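Local coordinates for protein farnesyl diphosphate phosphatase YisP (Bacillus subtilis subsp. subtilis, PDB 3WE9) that hydrolyses farnesyl diphosphate to farnesol and diphosphate and takes part in biofilm formation, at residues L96-E99 against P100-F104; L122-A125 against Y126-G129; G195-N198 against K199-M203; K247-A250 against K251-V255. All blocks are in the same frame, centred on the assembly; numbering follows the deposited sequence.

Interaction 1: L96-E99 against P100-F104; sequences LESE and PFREF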
ATOM      1  N   LEU A  96     -15.127  12.254   1.935  1.00 26.36           N
ATOM      2  CA  LEU A  96     -13.944  11.878   1.163  1.00 27.39           C
ATOM      3  C   LEU A  96     -13.847  12.706  -0.118  1.00 30.54           C
ATOM      4  O   LEU A  96     -14.848  13.252  -0.594  1.00 31.05           O
ATOM      5  CB  LEU A  96     -13.997  10.387   0.817  1.00 25.41           C
ATOM      6  CG  LEU A  96     -14.117   9.428   2.014  1.00 23.87           C
ATOM      7  CD1 LEU A  96     -14.164   7.992   1.516  1.00 24.19           C
ATOM      8  CD2 LEU A  96     -12.948   9.631   2.969  1.00 21.26           C
ATOM      9  N   GLU A  97     -12.640  12.798  -0.670  1.00 31.69           N
ATOM     10  CA  GLU A  97     -12.411  13.568  -1.891  1.00 35.58           C
ATOM     11  C   GLU A  97     -12.370  12.679  -3.129  1.00 35.59           C
ATOM     12  O   GLU A  97     -11.790  11.594  -3.106  1.00 35.09           O
ATOM     13  CB  GLU A  97     -11.105  14.345  -1.774  1.00 38.36           C
ATOM     14  CG  GLU A  97     -11.027  15.207  -0.535  1.00 44.94           C
ATOM     15  CD  GLU A  97      -9.852  16.154  -0.578  1.00 48.71           C
ATOM     16  OE1 GLU A  97      -8.708  15.678  -0.768  1.00 51.63           O
ATOM     17  OE2 GLU A  97     -10.075  17.374  -0.425  1.00 51.25           O
ATOM     18  N   SER A  98     -12.977  13.155  -4.213  1.00 34.90           N
ATOM     19  CA  SER A  98     -13.039  12.396  -5.460  1.00 35.51           C
ATOM     20  C   SER A  98     -11.736  12.305  -6.259  1.00 34.00           C
ATOM     21  O   SER A  98     -11.469  11.286  -6.892  1.00 34.66           O
ATOM     22  CB  SER A  98     -14.147  12.966  -6.360  1.00 36.58           C
ATOM     23  OG  SER A  98     -13.887  14.317  -6.698  1.00 37.32           O
ATOM     24  N   GLU A  99     -10.929  13.359  -6.226  1.00 34.43           N
ATOM     25  CA  GLU A  99      -9.670  13.400  -6.981  1.00 35.95           C
ATOM     26  C   GLU A  99      -8.763  12.164  -6.865  1.00 34.91           C
ATOM     27  O   GLU A  99      -8.456  11.519  -7.870  1.00 34.52           O
ATOM     28  CB  GLU A  99      -8.869  14.652  -6.606  1.00 39.41           C
ATOM     29  CG  GLU A  99      -9.462  15.977  -7.098  1.00 44.86           C
ATOM     30  CD  GLU A  99     -10.855  16.252  -6.551  1.00 48.27           C
ATOM     31  OE1 GLU A  99     -11.061  16.097  -5.327  1.00 49.29           O
ATOM     32  OE2 GLU A  99     -11.742  16.636  -7.346  1.00 49.98           O
ATOM     33  N   PRO A 100      -8.318  11.817  -5.644  1.00 32.79           N
ATOM     34  CA  PRO A 100      -7.448  10.639  -5.510  1.00 31.97           C
ATOM     35  C   PRO A 100      -8.036   9.348  -6.086  1.00 31.57           C
ATOM     36  O   PRO A 100      -7.303   8.495  -6.590  1.00 29.27           O
ATOM     37  CB  PRO A 100      -7.202  10.558  -4.001  1.00 32.10           C
ATOM     38  CG  PRO A 100      -8.425  11.209  -3.412  1.00 31.50           C
ATOM     39  CD  PRO A 100      -8.631  12.393  -4.326  1.00 32.32           C
ATOM     40  N   PHE A 101      -9.355   9.208  -6.012  1.00 31.06           N
ATOM     41  CA  PHE A 101     -10.012   8.021  -6.545  1.00 31.31           C
ATOM     42  C   PHE A 101      -9.900   8.017  -8.068  1.00 33.29           C
ATOM     43  O   PHE A 101      -9.684   6.966  -8.682  1.00 31.94           O
ATOM     44  CB  PHE A 101     -11.478   7.989  -6.109  1.00 31.58           C
ATOM     45  CG  PHE A 101     -11.663   7.754  -4.637  1.00 30.81           C
ATOM     46  CD1 PHE A 101     -11.593   6.467  -4.106  1.00 30.80           C
ATOM     47  CD2 PHE A 101     -11.860   8.824  -3.775  1.00 29.59           C
ATOM     48  CE1 PHE A 101     -11.716   6.250  -2.729  1.00 29.69           C
ATOM     49  CE2 PHE A 101     -11.983   8.623  -2.400  1.00 29.78           C
ATOM     50  CZ  PHE A 101     -11.911   7.335  -1.875  1.00 29.53           C
ATOM     51  N   ARG A 102     -10.041   9.195  -8.671  1.00 33.47           N
ATOM     52  CA  ARG A 102      -9.933   9.320 -10.120  1.00 36.69           C
ATOM     53  C   ARG A 102      -8.491   9.006 -10.498  1.00 36.72           C
ATOM     54  O   ARG A 102      -8.229   8.188 -11.380  1.00 38.05           O
ATOM     55  CB  ARG A 102     -10.277  10.744 -10.565  1.00 37.55           C
ATOM     56  CG  ARG A 102     -11.662  11.213 -10.149  1.00 41.46           C
ATOM     57  CD  ARG A 102     -11.863  12.678 -10.507  1.00 44.19           C
ATOM     58  NE  ARG A 102     -13.131  13.206 -10.011  1.00 46.76           N
ATOM     59  CZ  ARG A 102     -14.323  12.731 -10.354  1.00 48.00           C
ATOM     60  NH1 ARG A 102     -14.420  11.712 -11.199  1.00 47.69           N
ATOM     61  NH2 ARG A 102     -15.424  13.279  -9.856  1.00 49.21           N
ATOM     62  N   GLU A 103      -7.565   9.667  -9.811  1.00 37.28           N
ATOM     63  CA  GLU A 103      -6.137   9.476 -10.037  1.00 38.58           C
ATOM     64  C   GLU A 103      -5.783   7.996 -10.079  1.00 37.30           C
ATOM     65  O   GLU A 103      -5.126   7.530 -11.009  1.00 37.42           O
ATOM     66  CB  GLU A 103      -5.341  10.161  -8.925  1.00 41.51           C
ATOM     67  CG  GLU A 103      -4.872  11.565  -9.253  1.00 46.95           C
ATOM     68  CD  GLU A 103      -3.542  11.568  -9.984  1.00 50.48           C
ATOM     69  OE1 GLU A 103      -3.480  11.057 -11.125  1.00 50.64           O
ATOM     70  OE2 GLU A 103      -2.555  12.077  -9.408  1.00 53.66           O
ATOM     71  N   PHE A 104      -6.232   7.263  -9.065  1.00 35.14           N
ATOM     72  CA  PHE A 104      -5.960   5.837  -8.964  1.00 33.85           C
ATOM     73  C   PHE A 104      -6.479   5.080 -10.185  1.00 34.39           C
ATOM     74  O   PHE A 104      -5.765   4.265 -10.765  1.00 33.59           O
ATOM     75  CB  PHE A 104      -6.591   5.282  -7.682  1.00 31.85           C
ATOM     76  CG  PHE A 104      -6.161   3.882  -7.348  1.00 31.52           C
ATOM     77  CD1 PHE A 104      -6.780   2.787  -7.940  1.00 31.28           C
ATOM     78  CD2 PHE A 104      -5.126   3.660  -6.445  1.00 30.43           C
ATOM     79  CE1 PHE A 104      -6.376   1.487  -7.637  1.00 31.95           C
ATOM     80  CE2 PHE A 104      -4.712   2.364  -6.133  1.00 31.21           C
ATOM     81  CZ  PHE A 104      -5.337   1.277  -6.730  1.00 30.98           C
TER
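L96 meets the ring of F101 obliquely, with CD1 4.1 Å from F101 CZ, so that the residue leading into the helix and one from its first turn share an apolar patch. F101 is turned this way because CG stands anti to its own carbonyl carbon (chi1 -69°), which sends the ring back along the incoming chain. P100 packs next to it and sets CG 3.4 Å from E97 O; that oxygen is buried by the contact and has no partner in the model. A proline is well tolerated here, since the first turn of a helix asks for no N-H from this position. Behind these side chains the backbone illustrates how a helix starts. S98 O takes R102 N at 3.1 Å, nearly in line with its C=O, and a weaker bond from F101 N; E99 O receives E103 N at 2.8 Å along an almost straight N-H (178°). On the outer surface S98 OG gives a weak bond to E99 OE2, and the extended R102 chain brings NE within 3.6 Å of OG. Were the F101 ring cut back to an alanine, a gap beside L96 would be likely, and F87 and F50 would probably lose their aromatic partner. Both those rings meet F101 edge-to-face, from helices 84-94 and 38-54, while M135 of helix 118-140 touches F101 and P138 and I139 touch L96.

Interaction 2: L122-A125 against Y126-G129; sequences LMYA and YRTG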
ATOM      1  N   LEU A 122       8.554   6.052  -9.072  1.00 17.98           N
ATOM      2  CA  LEU A 122       8.058   6.864  -7.960  1.00 20.72           C
ATOM      3  C   LEU A 122       6.743   7.545  -8.301  1.00 22.14           C
ATOM      4  O   LEU A 122       5.838   7.623  -7.469  1.00 21.00           O
ATOM      5  CB  LEU A 122       9.090   7.931  -7.573  1.00 22.07           C
ATOM      6  CG  LEU A 122      10.428   7.425  -7.028  1.00 21.88           C
ATOM      7  CD1 LEU A 122      11.345   8.603  -6.710  1.00 21.88           C
ATOM      8  CD2 LEU A 122      10.170   6.588  -5.783  1.00 23.00           C
ATOM      9  N   MET A 123       6.645   8.046  -9.526  1.00 23.44           N
ATOM     10  CA  MET A 123       5.436   8.718  -9.980  1.00 25.28           C
ATOM     11  C   MET A 123       4.297   7.710  -9.989  1.00 25.20           C
ATOM     12  O   MET A 123       3.154   8.034  -9.657  1.00 26.43           O
ATOM     13  CB  MET A 123       5.656   9.296 -11.384  1.00 28.72           C
ATOM     14  CG  MET A 123       4.413   9.899 -12.029  1.00 34.04           C
ATOM     15  SD  MET A 123       3.576  11.144 -11.025  1.00 40.02           S
ATOM     16  CE  MET A 123       4.866  12.299 -10.756  1.00 39.23           C
ATOM     17  N   TYR A 124       4.614   6.478 -10.360  1.00 23.24           N
ATOM     18  CA  TYR A 124       3.600   5.440 -10.389  1.00 23.28           C
ATOM     19  C   TYR A 124       3.123   5.065  -8.985  1.00 21.56           C
ATOM     20  O   TYR A 124       1.930   4.865  -8.760  1.00 20.89           O
ATOM     21  CB  TYR A 124       4.121   4.194 -11.082  1.00 25.32           C
ATOM     22  CG  TYR A 124       3.049   3.154 -11.208  1.00 30.23           C
ATOM     23  CD1 TYR A 124       1.878   3.429 -11.914  1.00 31.90           C
ATOM     24  CD2 TYR A 124       3.175   1.912 -10.595  1.00 29.37           C
ATOM     25  CE1 TYR A 124       0.858   2.495 -12.008  1.00 33.43           C
ATOM     26  CE2 TYR A 124       2.157   0.968 -10.684  1.00 32.65           C
ATOM     27  CZ  TYR A 124       1.006   1.267 -11.392  1.00 33.43           C
ATOM     28  OH  TYR A 124       0.002   0.336 -11.501  1.00 36.23           O
ATOM     29  N   ALA A 125       4.060   4.945  -8.049  1.00 19.37           N
ATOM     30  CA  ALA A 125       3.710   4.602  -6.673  1.00 18.54           C
ATOM     31  C   ALA A 125       2.895   5.756  -6.092  1.00 20.03           C
ATOM     32  O   ALA A 125       2.006   5.560  -5.268  1.00 17.55           O
ATOM     33  CB  ALA A 125       4.975   4.386  -5.852  1.00 16.99           C
ATOM     34  N   TYR A 126       3.217   6.965  -6.537  1.00 22.33           N
ATOM     35  CA  TYR A 126       2.531   8.167  -6.081  1.00 25.75           C
ATOM     36  C   TYR A 126       1.072   8.184  -6.525  1.00 26.28           C
ATOM     37  O   TYR A 126       0.175   8.450  -5.721  1.00 24.93           O
ATOM     38  CB  TYR A 126       3.256   9.410  -6.614  1.00 27.87           C
ATOM     39  CG  TYR A 126       2.518  10.715  -6.389  1.00 31.01           C
ATOM     40  CD1 TYR A 126       2.163  11.128  -5.105  1.00 32.84           C
ATOM     41  CD2 TYR A 126       2.170  11.532  -7.463  1.00 34.46           C
ATOM     42  CE1 TYR A 126       1.478  12.326  -4.894  1.00 35.57           C
ATOM     43  CE2 TYR A 126       1.484  12.734  -7.266  1.00 35.80           C
ATOM     44  CZ  TYR A 126       1.143  13.123  -5.980  1.00 36.53           C
ATOM     45  OH  TYR A 126       0.479  14.310  -5.777  1.00 37.46           O
ATOM     46  N   ARG A 127       0.839   7.869  -7.795  1.00 25.92           N
ATOM     47  CA  ARG A 127      -0.509   7.880  -8.358  1.00 28.64           C
ATOM     48  C   ARG A 127      -1.402   6.749  -7.867  1.00 27.79           C
ATOM     49  O   ARG A 127      -2.622   6.816  -8.013  1.00 27.57           O
ATOM     50  CB  ARG A 127      -0.445   7.831  -9.888  1.00 29.71           C
ATOM     51  CG  ARG A 127       0.408   8.913 -10.524  1.00 34.55           C
ATOM     52  CD  ARG A 127       0.373   8.793 -12.049  1.00 37.50           C
ATOM     53  NE  ARG A 127       0.758   7.456 -12.504  1.00 41.87           N
ATOM     54  CZ  ARG A 127       1.899   7.170 -13.130  1.00 40.54           C
ATOM     55  NH1 ARG A 127       2.780   8.124 -13.384  1.00 41.17           N
ATOM     56  NH2 ARG A 127       2.159   5.927 -13.507  1.00 39.87           N
ATOM     57  N   THR A 128      -0.802   5.703  -7.304  1.00 26.73           N
ATOM     58  CA  THR A 128      -1.584   4.578  -6.807  1.00 24.28           C
ATOM     59  C   THR A 128      -1.558   4.531  -5.275  1.00 24.28           C
ATOM     60  O   THR A 128      -2.548   4.882  -4.625  1.00 22.79           O
ATOM     61  CB  THR A 128      -1.083   3.238  -7.416  1.00 25.10           C
ATOM     62  OG1 THR A 128       0.337   3.114  -7.237  1.00 23.82           O
ATOM     63  CG2 THR A 128      -1.405   3.184  -8.914  1.00 24.88           C
ATOM     64  N   GLY A 129      -0.433   4.111  -4.700  1.00 20.84           N
ATOM     65  CA  GLY A 129      -0.325   4.062  -3.250  1.00 21.46           C
ATOM     66  C   GLY A 129      -0.488   5.431  -2.605  1.00 19.29           C
ATOM     67  O   GLY A 129      -1.189   5.571  -1.603  1.00 18.56           O
TER
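R127 folds back over the preceding turn, and its guanidinium lays one face against M123 O and Y124 CA, each about 3.5 Å from the plane. The bend lies at chi3 (-55°), after an extended start, and it swings NH2 to the edge of the Y124 ring, 3.0 Å from Y124 CD1. The two flat groups are inclined by 61°, so this is an edge approach and not a stack. With a serine in place of R127, M123 O and the edge of the Y124 ring would probably lose the guanidinium that lies against them. M123, bent at chi2 and chi3, runs beside Y126 and points the same way, its SD 3.8 Å from Y126 CD2 at the ring edge: a Met-aromatic contact on the exposed side of the helix. The backbone of helix 118-140, part of the all-helical squalene/phytoene synthase fold, opens into a wider pi-type turn at 126-129. There T128 N makes only weak bonds, to Y124 O and A125 O. The T128 hydroxyl makes a firmer one: chi1 of 52° sets OG1 between backbone N and carbonyl carbon, where it gives a 2.8 Å bond to Y124 O and also pairs with Q160 of helix 145-165. The same rotamer carries CG2 over the Y124 ring in an off-centre CH-pi contact, 4.3 Å from the centroid. Y124 is buried against Y115 and R176, and T128 against F104 of helix 98-107.

Interaction 3: G195-N198 against K199-M203; sequences GTVN and KAFTM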
ATOM      1  N   GLY A 195      15.816 -13.810 -14.044  1.00 24.80           N
ATOM      2  CA  GLY A 195      15.517 -13.701 -12.631  1.00 23.07           C
ATOM      3  C   GLY A 195      16.774 -13.963 -11.824  1.00 23.17           C
ATOM      4  O   GLY A 195      16.726 -14.570 -10.749  1.00 22.08           O
ATOM      5  N   THR A 196      17.909 -13.499 -12.337  1.00 22.41           N
ATOM      6  CA  THR A 196      19.181 -13.705 -11.655  1.00 21.83           C
ATOM      7  C   THR A 196      19.366 -12.777 -10.463  1.00 22.62           C
ATOM      8  O   THR A 196      19.263 -11.557 -10.589  1.00 21.81           O
ATOM      9  CB  THR A 196      20.374 -13.497 -12.605  1.00 22.38           C
ATOM     10  OG1 THR A 196      20.237 -14.365 -13.740  1.00 23.83           O
ATOM     11  CG2 THR A 196      21.686 -13.812 -11.885  1.00 19.83           C
ATOM     12  N   VAL A 197      19.641 -13.364  -9.302  1.00 21.44           N
ATOM     13  CA  VAL A 197      19.866 -12.581  -8.096  1.00 22.55           C
ATOM     14  C   VAL A 197      21.361 -12.532  -7.829  1.00 22.79           C
ATOM     15  O   VAL A 197      21.928 -13.441  -7.218  1.00 23.55           O
ATOM     16  CB  VAL A 197      19.163 -13.189  -6.867  1.00 22.91           C
ATOM     17  CG1 VAL A 197      19.486 -12.356  -5.621  1.00 23.69           C
ATOM     18  CG2 VAL A 197      17.661 -13.232  -7.100  1.00 23.15           C
ATOM     19  N   ASN A 198      22.003 -11.481  -8.326  1.00 19.76           N
ATOM     20  CA  ASN A 198      23.429 -11.307  -8.125  1.00 18.21           C
ATOM     21  C   ASN A 198      23.632  -9.986  -7.403  1.00 19.10           C
ATOM     22  O   ASN A 198      22.657  -9.324  -7.030  1.00 18.37           O
ATOM     23  CB  ASN A 198      24.173 -11.307  -9.471  1.00 20.03           C
ATOM     24  CG  ASN A 198      23.543 -10.372 -10.494  1.00 21.07           C
ATOM     25  OD1 ASN A 198      22.876  -9.401 -10.134  1.00 18.57           O
ATOM     26  ND2 ASN A 198      23.767 -10.656 -11.776  1.00 20.26           N
ATOM     27  N   LYS A 199      24.891  -9.608  -7.197  1.00 19.12           N
ATOM     28  CA  LYS A 199      25.215  -8.360  -6.515  1.00 18.95           C
ATOM     29  C   LYS A 199      24.592  -7.157  -7.224  1.00 17.57           C
ATOM     30  O   LYS A 199      24.079  -6.245  -6.581  1.00 16.40           O
ATOM     31  CB  LYS A 199      26.733  -8.182  -6.435  1.00 21.91           C
ATOM     32  CG  LYS A 199      27.168  -6.892  -5.751  1.00 25.79           C
ATOM     33  CD  LYS A 199      26.640  -6.810  -4.321  1.00 28.46           C
ATOM     34  CE  LYS A 199      27.139  -5.548  -3.620  1.00 31.79           C
ATOM     35  NZ  LYS A 199      26.598  -5.413  -2.240  1.00 28.77           N
ATOM     36  N   ALA A 200      24.646  -7.160  -8.551  1.00 18.93           N
ATOM     37  CA  ALA A 200      24.077  -6.074  -9.348  1.00 15.74           C
ATOM     38  C   ALA A 200      22.584  -5.941  -9.051  1.00 15.27           C
ATOM     39  O   ALA A 200      22.047  -4.830  -8.982  1.00 14.63           O
ATOM     40  CB  ALA A 200      24.295  -6.351 -10.832  1.00 15.81           C
ATOM     41  N   PHE A 201      21.906  -7.071  -8.879  1.00 13.07           N
ATOM     42  CA  PHE A 201      20.483  -7.023  -8.580  1.00 12.70           C
ATOM     43  C   PHE A 201      20.190  -6.511  -7.178  1.00 14.17           C
ATOM     44  O   PHE A 201      19.298  -5.679  -6.992  1.00 11.90           O
ATOM     45  CB  PHE A 201      19.814  -8.391  -8.726  1.00 11.34           C
ATOM     46  CG  PHE A 201      18.376  -8.388  -8.276  1.00 13.45           C
ATOM     47  CD1 PHE A 201      17.426  -7.629  -8.959  1.00 12.67           C
ATOM     48  CD2 PHE A 201      17.985  -9.077  -7.132  1.00 12.26           C
ATOM     49  CE1 PHE A 201      16.104  -7.552  -8.506  1.00 12.51           C
ATOM     50  CE2 PHE A 201      16.669  -9.007  -6.669  1.00 13.49           C
ATOM     51  CZ  PHE A 201      15.725  -8.240  -7.357  1.00 14.92           C
ATOM     52  N   THR A 202      20.925  -7.009  -6.186  1.00 13.15           N
ATOM     53  CA  THR A 202      20.683  -6.576  -4.817  1.00 14.23           C
ATOM     54  C   THR A 202      20.975  -5.085  -4.655  1.00 13.58           C
ATOM     55  O   THR A 202      20.303  -4.400  -3.885  1.00 14.29           O
ATOM     56  CB  THR A 202      21.503  -7.412  -3.795  1.00 15.68           C
ATOM     57  OG1 THR A 202      22.898  -7.328  -4.100  1.00 18.55           O
ATOM     58  CG2 THR A 202      21.062  -8.873  -3.838  1.00 17.79           C
ATOM     59  N   MET A 203      21.973  -4.581  -5.378  1.00 12.88           N
ATOM     60  CA  MET A 203      22.285  -3.154  -5.322  1.00 13.78           C
ATOM     61  C   MET A 203      21.132  -2.352  -5.925  1.00 12.56           C
ATOM     62  O   MET A 203      20.772  -1.290  -5.419  1.00 12.42           O
ATOM     63  CB  MET A 203      23.579  -2.852  -6.081  1.00 15.32           C
ATOM     64  CG  MET A 203      24.818  -3.310  -5.336  1.00 20.12           C
ATOM     65  SD  MET A 203      26.311  -2.971  -6.265  1.00 31.17           S
ATOM     66  CE  MET A 203      26.649  -1.278  -5.749  1.00 27.97           C
TER
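Between N198 and T202 the chain passes from an extended conformation, with N198 psi at -176°, into helical geometry at K199, and the first full helical bond runs from T202 N to N198 O at 3.0 Å. The N198 side chain completes this start. Its CG sits between backbone N and carbonyl carbon (chi1 49°), which curls the amide over the incoming turn and lets OD1 accept F201 N at 2.8 Å, nearly in line with its own C=O. Next to that bond, A200 CB packs against OD1 at 3.4 Å. V197 comes obliquely to the F201 ring and sets CG1 3.9 Å from F201 CD2; Y187, L168 and F256 also touch F201, whose ring is buried among them. One residue on from N198, K199 O takes both T202 OG1, at 3.0 Å, and M203 N, from the same face of its plane. Y187 is a partner of the linker as well, its hydroxyl bonding to T196 O. Helix 189-194 closes just before with a Schellman motif in which G195 holds positive phi. This short connection is thus a worked example of a helix C-cap followed closely by an asparagine N-cap, which opens helix 199-221.

Interaction 4: K247-A250 against K251-V255; sequences KIRA and KQHDV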
ATOM      1  N   LYS A 247      12.507  -9.017   5.919  1.00 19.66           N
ATOM      2  CA  LYS A 247      12.319 -10.435   5.616  1.00 20.44           C
ATOM      3  C   LYS A 247      12.897 -10.763   4.246  1.00 20.49           C
ATOM      4  O   LYS A 247      13.555 -11.791   4.056  1.00 18.45           O
ATOM      5  CB  LYS A 247      10.830 -10.807   5.643  1.00 19.97           C
ATOM      6  CG  LYS A 247      10.576 -12.301   5.412  1.00 21.43           C
ATOM      7  CD  LYS A 247       9.107 -12.684   5.552  1.00 23.54           C
ATOM      8  CE  LYS A 247       8.923 -14.194   5.374  1.00 25.79           C
ATOM      9  NZ  LYS A 247       7.511 -14.631   5.551  1.00 24.96           N
ATOM     10  N   ILE A 248      12.639  -9.886   3.284  1.00 18.79           N
ATOM     11  CA  ILE A 248      13.143 -10.079   1.930  1.00 17.58           C
ATOM     12  C   ILE A 248      14.670 -10.155   1.974  1.00 18.09           C
ATOM     13  O   ILE A 248      15.276 -11.014   1.331  1.00 18.06           O
ATOM     14  CB  ILE A 248      12.687  -8.916   1.007  1.00 17.46           C
ATOM     15  CG1 ILE A 248      11.154  -8.940   0.885  1.00 15.92           C
ATOM     16  CG2 ILE A 248      13.346  -9.044  -0.367  1.00 15.23           C
ATOM     17  CD1 ILE A 248      10.554  -7.763   0.121  1.00 15.48           C
ATOM     18  N   ARG A 249      15.288  -9.263   2.740  1.00 17.51           N
ATOM     19  CA  ARG A 249      16.741  -9.260   2.862  1.00 20.08           C
ATOM     20  C   ARG A 249      17.207 -10.564   3.506  1.00 21.25           C
ATOM     21  O   ARG A 249      18.208 -11.148   3.094  1.00 21.38           O
ATOM     22  CB  ARG A 249      17.202  -8.069   3.702  1.00 21.61           C
ATOM     23  CG  ARG A 249      17.044  -6.735   2.993  1.00 22.01           C
ATOM     24  CD  ARG A 249      17.374  -5.559   3.902  1.00 23.64           C
ATOM     25  NE  ARG A 249      17.264  -4.294   3.182  1.00 20.17           N
ATOM     26  CZ  ARG A 249      16.568  -3.247   3.608  1.00 22.98           C
ATOM     27  NH1 ARG A 249      15.913  -3.303   4.765  1.00 21.85           N
ATOM     28  NH2 ARG A 249      16.516  -2.149   2.872  1.00 22.35           N
ATOM     29  N   ALA A 250      16.462 -11.010   4.514  1.00 21.94           N
ATOM     30  CA  ALA A 250      16.766 -12.241   5.238  1.00 25.38           C
ATOM     31  C   ALA A 250      16.637 -13.462   4.336  1.00 25.35           C
ATOM     32  O   ALA A 250      17.294 -14.483   4.548  1.00 24.89           O
ATOM     33  CB  ALA A 250      15.829 -12.383   6.442  1.00 26.02           C
ATOM     34  N   LYS A 251      15.781 -13.356   3.329  1.00 23.88           N
ATOM     35  CA  LYS A 251      15.580 -14.463   2.414  1.00 25.20           C
ATOM     36  C   LYS A 251      16.318 -14.269   1.099  1.00 22.65           C
ATOM     37  O   LYS A 251      15.869 -14.718   0.045  1.00 22.47           O
ATOM     38  CB  LYS A 251      14.094 -14.675   2.162  1.00 27.97           C
ATOM     39  CG  LYS A 251      13.287 -14.953   3.424  1.00 33.25           C
ATOM     40  CD  LYS A 251      13.727 -16.235   4.097  1.00 36.38           C
ATOM     41  CE  LYS A 251      12.883 -16.523   5.330  1.00 39.48           C
ATOM     42  NZ  LYS A 251      13.330 -17.773   6.003  1.00 41.70           N
ATOM     43  N   GLN A 252      17.439 -13.562   1.179  1.00 21.05           N
ATOM     44  CA  GLN A 252      18.314 -13.349   0.036  1.00 20.31           C
ATOM     45  C   GLN A 252      17.718 -12.701  -1.212  1.00 17.68           C
ATOM     46  O   GLN A 252      18.107 -13.040  -2.327  1.00 18.46           O
ATOM     47  CB  GLN A 252      18.949 -14.689  -0.344  1.00 22.06           C
ATOM     48  CG  GLN A 252      19.433 -15.494   0.863  1.00 24.69           C
ATOM     49  CD  GLN A 252      20.269 -14.668   1.825  1.00 29.11           C
ATOM     50  OE1 GLN A 252      19.804 -14.271   2.900  1.00 30.27           O
ATOM     51  NE2 GLN A 252      21.511 -14.398   1.441  1.00 29.90           N
ATOM     52  N   HIS A 253      16.781 -11.779  -1.029  1.00 18.08           N
ATOM     53  CA  HIS A 253      16.176 -11.071  -2.158  1.00 18.30           C
ATOM     54  C   HIS A 253      15.629 -12.008  -3.235  1.00 18.81           C
ATOM     55  O   HIS A 253      15.605 -11.655  -4.410  1.00 17.68           O
ATOM     56  CB  HIS A 253      17.215 -10.142  -2.798  1.00 15.01           C
ATOM     57  CG  HIS A 253      17.801  -9.143  -1.849  1.00 15.92           C
ATOM     58  ND1 HIS A 253      18.912  -9.409  -1.078  1.00 17.11           N
ATOM     59  CD2 HIS A 253      17.410  -7.887  -1.525  1.00 15.76           C
ATOM     60  CE1 HIS A 253      19.183  -8.359  -0.320  1.00 16.33           C
ATOM     61  NE2 HIS A 253      18.284  -7.422  -0.573  1.00 17.98           N
ATOM     62  N   ASP A 254      15.171 -13.188  -2.823  1.00 20.36           N
ATOM     63  CA  ASP A 254      14.665 -14.212  -3.741  1.00 19.73           C
ATOM     64  C   ASP A 254      13.245 -13.889  -4.234  1.00 20.02           C
ATOM     65  O   ASP A 254      12.364 -14.758  -4.249  1.00 19.03           O
ATOM     66  CB  ASP A 254      14.694 -15.562  -3.009  1.00 21.34           C
ATOM     67  CG  ASP A 254      14.844 -16.754  -3.943  1.00 21.45           C
ATOM     68  OD1 ASP A 254      15.173 -16.584  -5.134  1.00 21.96           O
ATOM     69  OD2 ASP A 254      14.647 -17.887  -3.462  1.00 26.15           O
ATOM     70  N   VAL A 255      13.044 -12.644  -4.669  1.00 18.65           N
ATOM     71  CA  VAL A 255      11.735 -12.180  -5.120  1.00 17.78           C
ATOM     72  C   VAL A 255      11.316 -12.541  -6.538  1.00 18.14           C
ATOM     73  O   VAL A 255      10.193 -12.241  -6.932  1.00 17.03           O
ATOM     74  CB  VAL A 255      11.604 -10.641  -4.946  1.00 18.16           C
ATOM     75  CG1 VAL A 255      11.704 -10.279  -3.476  1.00 16.45           C
ATOM     76  CG2 VAL A 255      12.682  -9.931  -5.755  1.00 17.00           C
TER
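I248 O is held by two backbone donors, H253 N at 2.9 Å and, more weakly, K251 N, which also bonds to K247 O at 2.8 Å. The first of these belongs to a Schellman motif that ends helix 228-250; its companion is Q252 N to R249 O, where the donor stands well above the carbonyl plane. Q252 is the C-prime residue with positive phi (57°), and H253 keeps the same sign, so the chain turns back across its last helical turn. That reversal brings H253 over the helix. Its CG is anti to the carbonyl carbon (chi1 -57°), and one face of the imidazole looks toward R249 CA, 4.1 Å from the ring plane. The guanidinium and imidazole planes stand 75° apart, yet both groups reach the same acceptor, E206 OE2 of helix 199-221: R249 through NE in a salt bridge, H253 through NE2 in a hydrogen bond. R249 NH1 forms further salt bridges with E213 and E246, while the extended K247 chain leads elsewhere, its NZ bonding to A261 O and E266. W205 meets the H253 ring edge-to-face and also touches I248 and R249. Past the inverse gamma turn centred on D254, the V255 side chain crosses that of I248 at about a right angle, CG1 3.7 Å from I248 CG2.

In the fold
The four contacts follow one another along the chain and fall into two touching pairs. Interactions 1 and 2 lie on consecutive helices, with centres about 13 Å apart, and meet where F104 CD2 packs 3.4 Å from T128 O. Interactions 3 and 4 are closer, centres about 11 Å apart: T202 CG2 lies 3.5 Å from H253 ND1 and V197 CG1 3.6 Å from Q252 O, so the start of helix 199-221 and the residues leading into it rest against the turn that follows helix 228-250. Interaction 1 sits across the chain's centre from that second pair, about 19 Å from interaction 4 between nearest atoms. A bound triethylene glycol, probably from the crystallisation liquor, lies about 4 Å from G129 of interaction 2.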